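Acetyltransferase (Agrobacterium tumefaciens, PDB 2DXQ) is probably an N-acetyltransferase of the GNAT family, expected to transfer the acetyl group of acetyl-CoA to an acceptor that is not known. Local coordinates at residues A40-A43 / A44-Q48; E91-R94 / G95-Y98; H105-E108 / T109-A113; R124-P127 / A128-A131. All coordinates share one frame; numbering follows the deposited sequence.

Contact 1 (A40-A43 / A44-Q48); sequences AVFA and AMLAQ
Phe42 and Leu46 sit one turn apart on helix 35-47, and Leu46 lays the branched end of its side chain, CG and both methyls, over one face of the phenyl ring. Followed outward, Leu46 CB first rests 3.6 Å from Phe42 O, the same carbonyl oxygen that takes the hydrogen bond from Leu46 N. The next atom, CG, is already above the ring, 4.0 Å from the plane and over its centre. From there the branches divide: CD1 comes down to 3.6 Å from Phe42 CE2 in a CH-pi contact, while CD2 reaches 3.9 Å from Phe42 CZ. What makes this possible is a pair of different first torsions. Phe42 turns its CG away from the backbone N (chi1 -172°), whereas Leu46 keeps CG beside its N (chi1 -69°), and the two side chains cross obliquely.

A second pair runs along the neighbouring flank. Selenomethionine Met45 passes CG within 3.3 Å of Val41 O, with Val41 CG1 looser at 4.3 Å, before its chain bends at the selenium. Phe42 and Met45 are buried: both touch Ile53 of strand 51-58, and Leu74 of the second subunit packs on both. Both are i to i+4 pairs along one helix, whose Phe42 and Met45 flank is set against strand 51-58 of the GNAT fold and against the partner chain, while Leu46 lies on the exposed side.

Contact 2 (E91-R94 / G95-Y98); sequences EARR and GRGY. With PO4 (phosphate ion), chain C.
Arg93 O is held by two donors, Arg96 N at 3.1 Å and a water at 2.6 Å. The first bond closes a type II beta turn from Arg93 to Arg96, with N-H meeting the oxygen from above the carbonyl plane. The water passes the link on: it also donates to phosphate O4 and accepts from Tyr98 N, and in this way ties the turn to the first residue of helix 98-112. Phosphate O1 is taken by Gly97 N at 3.0 Å and, weakly, by Gly95 N at 3.2 Å, while Gly99 N and Arg100 N bind the ion too.

Away from the anion, the aliphatic part of Arg93 runs past the edge of the Tyr98 ring, CD lying 4.0 Å from CE2. A bend at chi2 (-64°) carries the Arg93 chain along this edge, with guanidinium and ring planes 47° apart. Both polar ends converge on Glu58: Arg93 NE forms a salt bridge with it and Tyr98 OH a hydrogen bond. A second water joins Ala92 O to Arg96 NE, which it meets at 2.6 Å.

The sequence from Arg94 to Gly99 fits the R-x-x-G-x-G signature of GNAT enzymes. Backbone N-H groups and the start of a helix gathered round a phosphate, probably from the crystallisation liquor, are consistent with a site made for the pyrophosphate of acetyl-CoA.

Contact 3 (H105-E108 / T109-A113); sequences HAIE and TAFGA
From His105 to Gly112 the chain is regular alpha helix, each of the four N-H groups from Thr109 to Gly112 bonding to the carbonyl oxygen four residues earlier, the Phe111 N to Ile107 O bond being nearly straight at 170°. One of these acceptors does double duty. His105 O receives Thr109 N at 2.8 Å and also the hydroxyl of Thr109, whose OG1 lies 2.9 Å away and above the carbonyl plane. With OG1 placed beside its own backbone N (chi1 -61°), the threonine turns the hydroxyl back along the helix to reach that oxygen. The same OG1 hovers over one face of the His105 imidazole, 3.5 Å above the plane and displaced toward the rim, with NE2 the nearest ring atom at 3.6 Å. The ring also meets Phe54 edge-to-face.

Helix 98-112 is the connecting element of a beta-alpha-beta crossover between the parallel neighbours 81-88 and 117-122, and its buried side shows how such a helix seats itself. Ala106 and Ile107 lean on Ile84 of the first strand, and Ala110 reaches Val118 of the second. Phe111 also meets Val118.

Next to that seam Ile107 and Phe111 lie side by side, pointing the same way. The branch that touches is CG2 of Ile107, which approaches Phe111 CE2 to 3.6 Å and CD2 to 3.9 Å, neither squarely over the face nor at the rim. Beyond them stands the second subunit: its Ile147 packs on Ile107, its Arg148 on Phe111, and its Gln149 NE2 donates to Phe111 O.

Contact 4 (R124-P127 / A128-A131); sequences RHDP and AVHA
The guanidinium of Arg124 carries Val129 CG2 on one face, 3.7 Å above the plane and over its centre, while the imidazole of His130 is met at its edge by Arg124 O. One residue thus supplies both partners, its side chain to Val129 and its carbonyl to His130. Bends at chi2 and chi3, each -65°, fold the arginine so that it crosses the valine at about a right angle; lower down, Arg124 CB touches Val129 CG1 at 3.8 Å. On the histidine, NE2 is the donor to Arg124 O at 2.9 Å. That bond is not ideal: the oxygen sits 27° out of the ring plane.

Helix 127-135 begins just after Asp126, its N-cap residue, whose OD1 accepts from Ala128 N at 2.9 Å, the N-H arriving from above the carboxylate plane. The backbone oxygen of Asp126 receives weak bonds from Val129 N and His130 N. A regular helical bond, Ala131 N to Pro127 O at 2.9 Å, follows. Thr122, on strand 117-122, packs against both Val129 and His130.

Chemically, a negative carboxylate at the first turn would probably offset the partial positive charge of the helix start, and the imidazole N-H returns to the loop that leads in, so side-chain bonds at Asp126 and His130 both join the loop to the first turn.

Overall arrangement
Contact 2 lies at the start of helix 98-112 and contact 3 at its end; their centres are 22 Å apart, so a single helix joins the phosphate-binding turn to the subunit interface. Contact 4 is the nearest neighbour of that turn, its centre 15 Å from that of contact 2, and the two meet where Arg94 NH2 packs 4.1 Å from Ala128 CB. Contact 1 stands apart, on the opposite side of the chain's centre from contacts 2 and 4 and about 11 Å from contact 3 by nearest atoms. Contacts 1, 3 and 4 all touch the second subunit, whereas contact 2, which forms part of the probable acetyl-CoA site, is touched by no other chain of the assembly.

Contact 1 (A40-A43 / A44-Q48)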
ATOM      1  N   ALA A  40      17.442 -10.007  -7.761  1.00 15.43           N
ATOM      2  CA  ALA A  40      16.201 -10.630  -8.212  1.00 15.37           C
ATOM      3  C   ALA A  40      14.972  -9.813  -7.776  1.00 15.01           C
ATOM      4  O   ALA A  40      14.091  -9.528  -8.590  1.00 14.97           O
ATOM      5  CB  ALA A  40      16.122 -12.057  -7.685  1.00 16.30           C
ATOM      6  N   VAL A  41      14.920  -9.446  -6.498  1.00 14.49           N
ATOM      7  CA  VAL A  41      13.813  -8.607  -6.007  1.00 14.15           C
ATOM      8  C   VAL A  41      13.833  -7.214  -6.646  1.00 14.20           C
ATOM      9  O   VAL A  41      12.782  -6.699  -7.045  1.00 13.64           O
ATOM     10  CB  VAL A  41      13.765  -8.531  -4.456  1.00 13.82           C
ATOM     11  CG1 VAL A  41      12.704  -7.536  -4.013  1.00 16.24           C
ATOM     12  CG2 VAL A  41      13.418  -9.888  -3.896  1.00 14.42           C
ATOM     13  N   PHE A  42      15.019  -6.613  -6.787  1.00 14.11           N
ATOM     14  CA  PHE A  42      15.106  -5.303  -7.445  1.00 15.51           C
ATOM     15  C   PHE A  42      14.525  -5.353  -8.870  1.00 15.53           C
ATOM     16  O   PHE A  42      13.761  -4.467  -9.284  1.00 15.75           O
ATOM     17  CB  PHE A  42      16.554  -4.772  -7.442  1.00 15.17           C
ATOM     18  CG  PHE A  42      16.688  -3.353  -7.938  1.00 15.71           C
ATOM     19  CD1 PHE A  42      15.944  -2.329  -7.359  1.00 16.60           C
ATOM     20  CD2 PHE A  42      17.568  -3.043  -8.972  1.00 16.92           C
ATOM     21  CE1 PHE A  42      16.071  -1.011  -7.814  1.00 18.05           C
ATOM     22  CE2 PHE A  42      17.699  -1.712  -9.434  1.00 18.72           C
ATOM     23  CZ  PHE A  42      16.945  -0.713  -8.842  1.00 17.65           C
ATOM     24  N   ALA A  43      14.871  -6.400  -9.614  1.00 15.93           N
ATOM     25  CA  ALA A  43      14.345  -6.583 -10.969  1.00 16.38           C
ATOM     26  C   ALA A  43      12.822  -6.719 -10.975  1.00 16.23           C
ATOM     27  O   ALA A  43      12.151  -6.139 -11.839  1.00 17.03           O
ATOM     28  CB  ALA A  43      14.991  -7.795 -11.647  1.00 17.00           C
ATOM     29  N   ALA A  44      12.286  -7.473 -10.011  1.00 16.79           N
ATOM     30  CA  ALA A  44      10.837  -7.624  -9.845  1.00 16.74           C
ATOM     31  C   ALA A  44      10.178  -6.281  -9.547  1.00 17.27           C
ATOM     32  O   ALA A  44       9.071  -6.014 -10.013  1.00 17.03           O
ATOM     33  CB  ALA A  44      10.518  -8.609  -8.741  1.00 16.67           C
HETATM   34  N   MSE A  45      10.858  -5.452  -8.751  1.00 16.78           N
HETATM   35  CA  MSE A  45      10.357  -4.117  -8.428  1.00 17.82           C
HETATM   36  C   MSE A  45      10.310  -3.226  -9.662  1.00 17.31           C
HETATM   37  O   MSE A  45       9.316  -2.524  -9.907  1.00 16.09           O
HETATM   38  CB  MSE A  45      11.216  -3.473  -7.333  1.00 17.51           C
HETATM   39  CG  MSE A  45      11.045  -4.147  -5.976  1.00 17.54           C
HETATM   40 SE   MSE A  45      12.096  -3.322  -4.584  1.00 22.85          SE
HETATM   41  CE  MSE A  45      10.881  -1.845  -4.187  1.00 21.65           C
ATOM     42  N   LEU A  46      11.383  -3.275 -10.447  1.00 17.27           N
ATOM     43  CA  LEU A  46      11.482  -2.476 -11.661  1.00 18.91           C
ATOM     44  C   LEU A  46      10.411  -2.898 -12.676  1.00 19.15           C
ATOM     45  O   LEU A  46       9.897  -2.066 -13.435  1.00 20.53           O
ATOM     46  CB  LEU A  46      12.906  -2.575 -12.235  1.00 18.95           C
ATOM     47  CG  LEU A  46      14.015  -1.885 -11.414  1.00 19.13           C
ATOM     48  CD1 LEU A  46      15.355  -2.049 -12.120  1.00 21.32           C
ATOM     49  CD2 LEU A  46      13.767  -0.407 -11.142  1.00 20.82           C
ATOM     50  N   ALA A  47      10.034  -4.172 -12.628  1.00 19.47           N
ATOM     51  CA  ALA A  47       9.022  -4.750 -13.518  1.00 19.63           C
ATOM     52  C   ALA A  47       7.587  -4.577 -13.013  1.00 19.68           C
ATOM     53  O   ALA A  47       6.626  -4.774 -13.773  1.00 20.12           O
ATOM     54  CB  ALA A  47       9.317  -6.223 -13.740  1.00 20.26           C
ATOM     55  N   GLN A  48       7.432  -4.202 -11.742  1.00 18.54           N
ATOM     56  CA  GLN A  48       6.106  -4.181 -11.112  1.00 17.96           C
ATOM     57  C   GLN A  48       5.250  -3.015 -11.614  1.00 17.39           C
ATOM     58  O   GLN A  48       5.598  -1.851 -11.414  1.00 16.86           O
ATOM     59  CB  GLN A  48       6.232  -4.131  -9.578  1.00 17.99           C
ATOM     60  CG  GLN A  48       4.887  -3.992  -8.823  1.00 18.29           C
ATOM     61  CD  GLN A  48       4.107  -5.303  -8.703  1.00 21.23           C
ATOM     62  OE1 GLN A  48       4.564  -6.366  -9.120  1.00 20.46           O
ATOM     63  NE2 GLN A  48       2.923  -5.224  -8.106  1.00 23.76           N
TER

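Contact 2 (E91-R94 / G95-Y98)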
ATOM      1  N   GLU A  91      21.015  11.345   8.198  1.00 24.33           N
ATOM      2  CA  GLU A  91      21.485  12.187   9.342  1.00 25.50           C
ATOM      3  C   GLU A  91      21.971  13.468   8.672  1.00 25.22           C
ATOM      4  O   GLU A  91      21.729  14.580   9.183  1.00 26.38           O
ATOM      5  CB  GLU A  91      22.561  11.494  10.168  1.00 25.82           C
ATOM      6  N   ALA A  92      22.734  13.369   7.581  1.00 25.38           N
ATOM      7  CA  ALA A  92      24.107  13.879   7.479  1.00 24.63           C
ATOM      8  C   ALA A  92      23.672  14.914   6.406  1.00 24.68           C
ATOM      9  O   ALA A  92      24.427  15.826   6.006  1.00 23.72           O
ATOM     10  CB  ALA A  92      25.054  12.902   6.860  1.00 24.72           C
ATOM     11  N   ARG A  93      22.417  14.751   5.956  1.00 24.39           N
ATOM     12  CA  ARG A  93      21.709  15.731   5.102  1.00 24.58           C
ATOM     13  C   ARG A  93      20.387  16.246   5.704  1.00 25.35           C
ATOM     14  O   ARG A  93      19.509  16.735   4.982  1.00 25.06           O
ATOM     15  CB  ARG A  93      21.469  15.168   3.696  1.00 24.26           C
ATOM     16  CG  ARG A  93      22.733  14.835   2.910  1.00 23.97           C
ATOM     17  CD  ARG A  93      23.602  16.090   2.590  1.00 23.43           C
ATOM     18  NE  ARG A  93      24.734  15.731   1.733  1.00 22.32           N
ATOM     19  CZ  ARG A  93      25.886  15.203   2.153  1.00 24.50           C
ATOM     20  NH1 ARG A  93      26.115  14.983   3.449  1.00 25.05           N
ATOM     21  NH2 ARG A  93      26.823  14.895   1.274  1.00 22.83           N
ATOM     22  N   ARG A  94      20.277  16.176   7.029  1.00 26.28           N
ATOM     23  CA  ARG A  94      19.122  16.676   7.768  1.00 27.14           C
ATOM     24  C   ARG A  94      18.899  18.142   7.475  1.00 26.03           C
ATOM     25  O   ARG A  94      19.826  18.966   7.538  1.00 25.98           O
ATOM     26  CB  ARG A  94      19.310  16.470   9.282  1.00 27.42           C
ATOM     27  CG  ARG A  94      18.148  16.951  10.158  1.00 29.85           C
ATOM     28  CD  ARG A  94      18.321  16.510  11.608  1.00 30.08           C
ATOM     29  NE  ARG A  94      17.063  16.606  12.351  1.00 37.14           N
ATOM     30  CZ  ARG A  94      16.451  15.586  12.949  1.00 38.97           C
ATOM     31  NH1 ARG A  94      16.986  14.368  12.927  1.00 41.48           N
ATOM     32  NH2 ARG A  94      15.310  15.789  13.592  1.00 40.83           N
ATOM     33  N   GLY A  95      17.662  18.457   7.135  1.00 24.34           N
ATOM     34  CA  GLY A  95      17.265  19.822   6.899  1.00 22.80           C
ATOM     35  C   GLY A  95      17.750  20.392   5.590  1.00 21.59           C
ATOM     36  O   GLY A  95      17.811  21.608   5.450  1.00 21.67           O
ATOM     37  N   ARG A  96      18.114  19.531   4.632  1.00 19.38           N
ATOM     38  CA  ARG A  96      18.476  20.033   3.301  1.00 18.53           C
ATOM     39  C   ARG A  96      17.332  19.911   2.303  1.00 17.50           C
ATOM     40  O   ARG A  96      17.386  20.497   1.211  1.00 17.21           O
ATOM     41  CB  ARG A  96      19.743  19.358   2.759  1.00 18.45           C
ATOM     42  CG  ARG A  96      20.946  19.456   3.685  1.00 20.85           C
ATOM     43  CD  ARG A  96      21.389  20.910   3.886  1.00 25.50           C
ATOM     44  NE  ARG A  96      22.617  20.976   4.683  1.00 29.80           N
ATOM     45  CZ  ARG A  96      23.245  22.100   5.021  1.00 31.21           C
ATOM     46  NH1 ARG A  96      22.764  23.282   4.641  1.00 31.65           N
ATOM     47  NH2 ARG A  96      24.357  22.042   5.746  1.00 32.31           N
ATOM     48  N   GLY A  97      16.295  19.155   2.663  1.00 15.68           N
ATOM     49  CA  GLY A  97      15.103  19.116   1.832  1.00 14.90           C
ATOM     50  C   GLY A  97      14.966  17.946   0.869  1.00 14.21           C
ATOM     51  O   GLY A  97      13.941  17.828   0.207  1.00 13.02           O
ATOM     52  N   TYR A  98      15.977  17.074   0.808  1.00 13.44           N
ATOM     53  CA  TYR A  98      15.965  15.986  -0.180  1.00 13.97           C
ATOM     54  C   TYR A  98      14.805  15.023   0.050  1.00 13.41           C
ATOM     55  O   TYR A  98      14.195  14.556  -0.907  1.00 13.40           O
ATOM     56  CB  TYR A  98      17.269  15.191  -0.135  1.00 13.60           C
ATOM     57  CG  TYR A  98      18.504  15.940  -0.599  1.00 13.89           C
ATOM     58  CD1 TYR A  98      18.570  16.507  -1.868  1.00 16.96           C
ATOM     59  CD2 TYR A  98      19.629  16.024   0.220  1.00 15.52           C
ATOM     60  CE1 TYR A  98      19.738  17.166  -2.312  1.00 16.73           C
ATOM     61  CE2 TYR A  98      20.794  16.697  -0.212  1.00 15.03           C
ATOM     62  CZ  TYR A  98      20.830  17.257  -1.470  1.00 16.22           C
ATOM     63  OH  TYR A  98      21.991  17.891  -1.895  1.00 17.00           O
TER
HETATM   64  P   PO4 C1285      14.549  16.501   4.576  1.00 15.35           P
HETATM   65  O1  PO4 C1285      15.374  17.660   5.064  1.00 18.22           O
HETATM   66  O2  PO4 C1285      13.744  16.037   5.808  1.00 22.25           O
HETATM   67  O3  PO4 C1285      13.576  16.963   3.526  1.00 17.45           O
HETATM   68  O4  PO4 C1285      15.390  15.356   4.126  1.00 18.16           O
HETATM   69  O   HOH W   1      23.986  18.858   5.283  1.00 34.32           O
HETATM   70  O   HOH W   2      17.814  15.931   3.160  1.00 18.20           O

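Contact 3 (H105-E108 / T109-A113)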
ATOM      1  N   HIS A 105       7.451  14.688  -4.851  1.00 14.08           N
ATOM      2  CA  HIS A 105       7.463  14.212  -6.237  1.00 14.18           C
ATOM      3  C   HIS A 105       6.603  12.965  -6.404  1.00 13.86           C
ATOM      4  O   HIS A 105       5.820  12.853  -7.350  1.00 12.69           O
ATOM      5  CB  HIS A 105       8.878  13.942  -6.744  1.00 14.82           C
ATOM      6  CG  HIS A 105       8.933  13.573  -8.193  1.00 16.51           C
ATOM      7  ND1 HIS A 105       8.808  14.501  -9.206  1.00 19.88           N
ATOM      8  CD2 HIS A 105       9.111  12.374  -8.800  1.00 20.09           C
ATOM      9  CE1 HIS A 105       8.903  13.888 -10.376  1.00 21.22           C
ATOM     10  NE2 HIS A 105       9.088  12.595 -10.158  1.00 19.94           N
ATOM     11  N   ALA A 106       6.724  12.044  -5.459  1.00 13.43           N
ATOM     12  CA  ALA A 106       5.916  10.833  -5.474  1.00 13.60           C
ATOM     13  C   ALA A 106       4.411  11.153  -5.361  1.00 13.46           C
ATOM     14  O   ALA A 106       3.591  10.592  -6.105  1.00 12.88           O
ATOM     15  CB  ALA A 106       6.402   9.872  -4.356  1.00 13.64           C
ATOM     16  N   ILE A 107       4.053  12.093  -4.484  1.00 13.10           N
ATOM     17  CA  ILE A 107       2.659  12.561  -4.366  1.00 14.24           C
ATOM     18  C   ILE A 107       2.191  13.123  -5.706  1.00 15.05           C
ATOM     19  O   ILE A 107       1.130  12.758  -6.220  1.00 15.31           O
ATOM     20  CB  ILE A 107       2.516  13.613  -3.269  1.00 14.00           C
ATOM     21  CG1 ILE A 107       2.688  12.931  -1.904  1.00 13.68           C
ATOM     22  CG2 ILE A 107       1.129  14.299  -3.333  1.00 15.67           C
ATOM     23  CD1 ILE A 107       2.917  13.900  -0.741  1.00 15.14           C
ATOM     24  N   GLU A 108       3.017  13.990  -6.281  1.00 14.85           N
ATOM     25  CA  GLU A 108       2.625  14.656  -7.520  1.00 15.73           C
ATOM     26  C   GLU A 108       2.470  13.659  -8.652  1.00 15.14           C
ATOM     27  O   GLU A 108       1.539  13.769  -9.465  1.00 15.11           O
ATOM     28  CB  GLU A 108       3.619  15.776  -7.838  1.00 16.53           C
ATOM     29  CG  GLU A 108       3.437  16.933  -6.875  1.00 21.06           C
ATOM     30  CD  GLU A 108       4.538  17.978  -6.937  1.00 28.23           C
ATOM     31  OE1 GLU A 108       5.424  17.895  -7.821  1.00 31.39           O
ATOM     32  OE2 GLU A 108       4.505  18.888  -6.080  1.00 30.85           O
ATOM     33  N   THR A 109       3.338  12.653  -8.662  1.00 14.64           N
ATOM     34  CA  THR A 109       3.291  11.593  -9.677  1.00 15.41           C
ATOM     35  C   THR A 109       2.015  10.766  -9.565  1.00 14.85           C
ATOM     36  O   THR A 109       1.366  10.453 -10.583  1.00 15.12           O
ATOM     37  CB  THR A 109       4.553  10.725  -9.629  1.00 15.31           C
ATOM     38  OG1 THR A 109       5.694  11.555  -9.890  1.00 15.97           O
ATOM     39  CG2 THR A 109       4.502   9.566 -10.661  1.00 16.90           C
ATOM     40  N   ALA A 110       1.632  10.451  -8.334  1.00 14.26           N
ATOM     41  CA  ALA A 110       0.380   9.740  -8.073  1.00 14.92           C
ATOM     42  C   ALA A 110      -0.837  10.543  -8.551  1.00 14.85           C
ATOM     43  O   ALA A 110      -1.722  10.016  -9.240  1.00 15.55           O
ATOM     44  CB  ALA A 110       0.274   9.451  -6.583  1.00 13.99           C
ATOM     45  N   PHE A 111      -0.891  11.816  -8.183  1.00 15.43           N
ATOM     46  CA  PHE A 111      -2.005  12.664  -8.614  1.00 16.41           C
ATOM     47  C   PHE A 111      -2.046  12.837 -10.136  1.00 16.67           C
ATOM     48  O   PHE A 111      -3.132  12.855 -10.734  1.00 16.70           O
ATOM     49  CB  PHE A 111      -1.992  14.015  -7.912  1.00 17.24           C
ATOM     50  CG  PHE A 111      -2.412  13.959  -6.450  1.00 18.56           C
ATOM     51  CD1 PHE A 111      -3.270  12.965  -5.985  1.00 20.06           C
ATOM     52  CD2 PHE A 111      -1.958  14.922  -5.557  1.00 20.88           C
ATOM     53  CE1 PHE A 111      -3.660  12.920  -4.641  1.00 21.06           C
ATOM     54  CE2 PHE A 111      -2.344  14.891  -4.210  1.00 21.28           C
ATOM     55  CZ  PHE A 111      -3.193  13.887  -3.755  1.00 20.63           C
ATOM     56  N   GLY A 112      -0.874  12.917 -10.759  1.00 16.71           N
ATOM     57  CA  GLY A 112      -0.800  12.958 -12.240  1.00 16.56           C
ATOM     58  C   GLY A 112      -1.351  11.696 -12.897  1.00 17.17           C
ATOM     59  O   GLY A 112      -1.811  11.719 -14.055  1.00 17.31           O
ATOM     60  N   ALA A 113      -1.304  10.587 -12.158  1.00 16.37           N
ATOM     61  CA  ALA A 113      -1.824   9.284 -12.609  1.00 16.59           C
ATOM     62  C   ALA A 113      -3.306   9.100 -12.249  1.00 16.71           C
ATOM     63  O   ALA A 113      -3.861   7.996 -12.400  1.00 17.21           O
ATOM     64  CB  ALA A 113      -0.981   8.147 -12.001  1.00 16.48           C
TER

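Contact 4 (R124-P127 / A128-A131)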
ATOM      1  N   ARG A 124       7.260   5.447  13.139  1.00 28.35           N
ATOM      2  CA  ARG A 124       8.200   6.311  13.834  1.00 30.01           C
ATOM      3  C   ARG A 124       7.558   6.994  15.038  1.00 30.80           C
ATOM      4  O   ARG A 124       6.480   7.584  14.948  1.00 31.41           O
ATOM      5  CB  ARG A 124       8.822   7.342  12.887  1.00 29.93           C
ATOM      6  CG  ARG A 124       9.756   6.752  11.822  1.00 30.92           C
ATOM      7  CD  ARG A 124      11.020   6.108  12.418  1.00 32.78           C
ATOM      8  NE  ARG A 124      11.892   7.082  13.079  1.00 34.36           N
ATOM      9  CZ  ARG A 124      12.812   7.820  12.460  1.00 35.38           C
ATOM     10  NH1 ARG A 124      13.008   7.703  11.154  1.00 34.94           N
ATOM     11  NH2 ARG A 124      13.549   8.677  13.158  1.00 36.46           N
ATOM     12  N   HIS A 125       8.265   6.867  16.157  1.00 31.90           N
ATOM     13  CA  HIS A 125       7.998   7.467  17.465  1.00 32.44           C
ATOM     14  C   HIS A 125       8.237   8.979  17.461  1.00 31.70           C
ATOM     15  O   HIS A 125       7.750   9.698  18.340  1.00 32.64           O
ATOM     16  CB  HIS A 125       9.043   6.857  18.388  1.00 33.27           C
ATOM     17  CG  HIS A 125      10.390   6.762  17.734  1.00 35.76           C
ATOM     18  ND1 HIS A 125      10.708   5.775  16.824  1.00 37.82           N
ATOM     19  CD2 HIS A 125      11.469   7.582  17.787  1.00 38.04           C
ATOM     20  CE1 HIS A 125      11.935   5.970  16.374  1.00 37.30           C
ATOM     21  NE2 HIS A 125      12.417   7.059  16.942  1.00 37.98           N
ATOM     22  N   ASP A 126       9.016   9.440  16.485  1.00 30.20           N
ATOM     23  CA  ASP A 126       9.558  10.794  16.465  1.00 28.20           C
ATOM     24  C   ASP A 126       8.539  11.768  15.906  1.00 26.28           C
ATOM     25  O   ASP A 126       8.138  11.650  14.743  1.00 25.91           O
ATOM     26  CB  ASP A 126      10.854  10.836  15.623  1.00 28.74           C
ATOM     27  CG  ASP A 126      11.707  12.089  15.884  1.00 29.47           C
ATOM     28  OD1 ASP A 126      11.190  13.105  16.404  1.00 29.86           O
ATOM     29  OD2 ASP A 126      12.920  12.049  15.559  1.00 32.20           O
ATOM     30  N   PRO A 127       8.106  12.746  16.730  1.00 24.31           N
ATOM     31  CA  PRO A 127       7.234  13.794  16.236  1.00 22.65           C
ATOM     32  C   PRO A 127       7.827  14.561  15.057  1.00 20.80           C
ATOM     33  O   PRO A 127       7.087  15.144  14.267  1.00 20.32           O
ATOM     34  CB  PRO A 127       7.121  14.743  17.444  1.00 23.28           C
ATOM     35  CG  PRO A 127       7.303  13.859  18.610  1.00 23.56           C
ATOM     36  CD  PRO A 127       8.385  12.908  18.173  1.00 24.61           C
ATOM     37  N   ALA A 128       9.150  14.589  14.949  1.00 19.71           N
ATOM     38  CA  ALA A 128       9.771  15.351  13.864  1.00 18.83           C
ATOM     39  C   ALA A 128       9.439  14.662  12.542  1.00 17.69           C
ATOM     40  O   ALA A 128       9.260  15.317  11.516  1.00 17.15           O
ATOM     41  CB  ALA A 128      11.281  15.475  14.056  1.00 19.43           C
ATOM     42  N   VAL A 129       9.364  13.335  12.579  1.00 16.83           N
ATOM     43  CA  VAL A 129       8.980  12.567  11.374  1.00 16.27           C
ATOM     44  C   VAL A 129       7.537  12.872  10.960  1.00 15.70           C
ATOM     45  O   VAL A 129       7.225  13.036   9.774  1.00 14.50           O
ATOM     46  CB  VAL A 129       9.192  11.059  11.595  1.00 16.77           C
ATOM     47  CG1 VAL A 129       8.636  10.243  10.419  1.00 16.66           C
ATOM     48  CG2 VAL A 129      10.679  10.757  11.790  1.00 17.11           C
ATOM     49  N   HIS A 130       6.639  12.935  11.942  1.00 15.49           N
ATOM     50  CA  HIS A 130       5.255  13.270  11.661  1.00 15.66           C
ATOM     51  C   HIS A 130       5.138  14.668  11.072  1.00 15.81           C
ATOM     52  O   HIS A 130       4.405  14.866  10.109  1.00 15.76           O
ATOM     53  CB  HIS A 130       4.423  13.169  12.941  1.00 16.26           C
ATOM     54  CG  HIS A 130       4.379  11.791  13.521  1.00 17.70           C
ATOM     55  ND1 HIS A 130       3.492  11.432  14.512  1.00 22.03           N
ATOM     56  CD2 HIS A 130       5.097  10.679  13.236  1.00 19.89           C
ATOM     57  CE1 HIS A 130       3.674  10.158  14.819  1.00 21.97           C
ATOM     58  NE2 HIS A 130       4.632   9.674  14.048  1.00 19.43           N
ATOM     59  N   ALA A 131       5.849  15.638  11.662  1.00 15.61           N
ATOM     60  CA  ALA A 131       5.840  17.017  11.157  1.00 15.91           C
ATOM     61  C   ALA A 131       6.368  17.054   9.722  1.00 15.35           C
ATOM     62  O   ALA A 131       5.881  17.824   8.883  1.00 15.61           O
ATOM     63  CB  ALA A 131       6.704  17.914  12.037  1.00 16.22           C
TER